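Local coordinates for protein yojF (Bacillus subtilis, PDB 1NJH), which is of unknown function and belongs to the DUF1806 family, folding as an antiparallel sheet with one short helix, at residues Glu17-Ala20 and Asp21-Val24. Residues are numbered along the deposited sequence; the frame is centred on the assembly and turned at random. Where two conformers were deposited one is given.
Sequences ERYA and DRPV
Arg22 places CG between its own backbone N and carbonyl carbon (chi1 68°) and then runs extended to NE, which carries its guanidinium back over the type II turn Tyr19-Arg22 to the backbone carbonyl of Arg18, near the end of helix 9-18. There NH1 donates to Arg18 O at 2.8 Å, lying in the carbonyl plane; the N-H...O angle of 138° shows a bent bond. NH2 adds a weak second bond to Arg18 O at 3.2 Å, so one carbonyl oxygen accepts two N-H groups unequally. Tyr19 CA sits over one guanidinium face, and the Tyr19 ring, inclined 41° to that group, brings CD1 to 3.8 Å from Arg22 NH2. Asp21, with positive phi, occupies the left-handed corner of the turn. Tyr19 O and Arg22 N, 4.0 Å apart, are too distant for a bond; a water instead links the two carbonyls, donating to Tyr19 O (2.8 Å) and to Arg22 O (2.6 Å). Val24 CG1 packs on Tyr19 CB at 4.0 Å, and both side chains rest on Ile112 of strand 106-113, while Tyr19 OH bonds to Asn93 O. The guanidinium, whose NE also faces Glu114 in a long, weak ion pair, probably offsets the partial negative charge of a carbonyl near the helix end, tying that end to the approach to strand 24-32.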
loop_
_atom_site.group_PDB
_atom_site.type_symbol
_atom_site.label_atom_id
_atom_site.label_comp_id
_atom_site.label_asym_id
_atom_site.label_seq_id
_atom_site.Cartn_x
_atom_site.Cartn_y
_atom_site.Cartn_z
ATOM N N GLU A 17 -7.032 -15.467 10.036
ATOM C CA GLU A 17 -8.427 -15.891 10.015
ATOM C C GLU A 17 -9.200 -15.266 11.173
ATOM O O GLU A 17 -10.415 -15.088 11.104
ATOM C CB GLU A 17 -8.489 -17.422 10.062
ATOM C CG GLU A 17 -7.607 -18.023 8.988
ATOM C CD GLU A 17 -7.562 -19.534 8.984
ATOM O OE1 GLU A 17 -7.665 -20.145 10.071
ATOM O OE2 GLU A 17 -7.389 -20.107 7.887
ATOM N N ARG A 18 -8.474 -14.920 12.227
ATOM C CA ARG A 18 -9.060 -14.304 13.407
ATOM C C ARG A 18 -9.711 -12.961 13.068
ATOM O O ARG A 18 -10.805 -12.654 13.541
ATOM C CB ARG A 18 -7.967 -14.093 14.456
ATOM C CG ARG A 18 -8.434 -13.529 15.786
ATOM C CD ARG A 18 -7.236 -13.045 16.590
ATOM N NE ARG A 18 -6.162 -14.037 16.614
ATOM C CZ ARG A 18 -4.924 -13.793 17.031
ATOM N NH1 ARG A 18 -4.593 -12.585 17.464
ATOM N NH2 ARG A 18 -4.014 -14.758 17.009
ATOM N N TYR A 19 -9.036 -12.175 12.232
ATOM C CA TYR A 19 -9.520 -10.848 11.847
ATOM C C TYR A 19 -10.403 -10.830 10.605
ATOM O O TYR A 19 -10.838 -9.764 10.178
ATOM C CB TYR A 19 -8.346 -9.893 11.586
ATOM C CG TYR A 19 -7.388 -9.724 12.733
ATOM C CD1 TYR A 19 -7.681 -8.882 13.803
ATOM C CD2 TYR A 19 -6.180 -10.417 12.751
ATOM C CE1 TYR A 19 -6.783 -8.737 14.868
ATOM C CE2 TYR A 19 -5.286 -10.283 13.803
ATOM C CZ TYR A 19 -5.593 -9.444 14.858
ATOM O OH TYR A 19 -4.706 -9.347 15.906
ATOM N N ALA A 20 -10.660 -11.994 10.013
ATOM C CA ALA A 20 -11.499 -12.046 8.818
ATOM C C ALA A 20 -12.975 -11.795 9.126
ATOM O O ALA A 20 -13.458 -12.131 10.207
ATOM C CB ALA A 20 -11.340 -13.402 8.129
ATOM N N ASP A 21 -13.663 -11.172 8.173
ATOM C CA ASP A 21 -15.094 -10.890 8.228
ATOM C C ASP A 21 -15.611 -9.762 9.100
ATOM O O ASP A 21 -16.821 -9.622 9.298
ATOM C CB ASP A 21 -15.851 -12.190 8.523
ATOM C CG ASP A 21 -15.574 -13.252 7.476
ATOM O OD1 ASP A 21 -15.638 -12.911 6.280
ATOM O OD2 ASP A 21 -15.287 -14.412 7.842
ATOM N N ARG A 22 -14.703 -8.955 9.622
ATOM C CA ARG A 22 -15.104 -7.802 10.411
ATOM C C ARG A 22 -14.148 -6.677 10.044
ATOM O O ARG A 22 -13.012 -6.927 9.631
ATOM C CB ARG A 22 -15.045 -8.098 11.910
ATOM C CG ARG A 22 -13.665 -8.319 12.496
ATOM C CD ARG A 22 -13.730 -8.101 14.004
ATOM N NE ARG A 22 -12.506 -8.495 14.686
ATOM C CZ ARG A 22 -12.050 -9.742 14.721
ATOM N NH1 ARG A 22 -12.723 -10.706 14.107
ATOM N NH2 ARG A 22 -10.924 -10.024 15.365
ATOM N N PRO A 23 -14.599 -5.424 10.175
ATOM C CA PRO A 23 -13.770 -4.261 9.845
ATOM C C PRO A 23 -12.489 -4.195 10.659
ATOM O O PRO A 23 -12.521 -4.317 11.881
ATOM C CB PRO A 23 -14.694 -3.083 10.151
ATOM C CG PRO A 23 -16.067 -3.654 9.910
ATOM C CD PRO A 23 -15.956 -5.004 10.564
ATOM N N VAL A 24 -11.359 -4.019 9.981
ATOM C CA VAL A 24 -10.081 -3.896 10.666
ATOM C C VAL A 24 -9.293 -2.770 10.025
ATOM O O VAL A 24 -9.656 -2.277 8.959
ATOM C CB VAL A 24 -9.254 -5.209 10.617
ATOM C CG1 VAL A 24 -9.978 -6.286 11.412
ATOM C CG2 VAL A 24 -9.015 -5.648 9.170
HETATM O O HOH W 1 -11.383 -8.196 7.979
#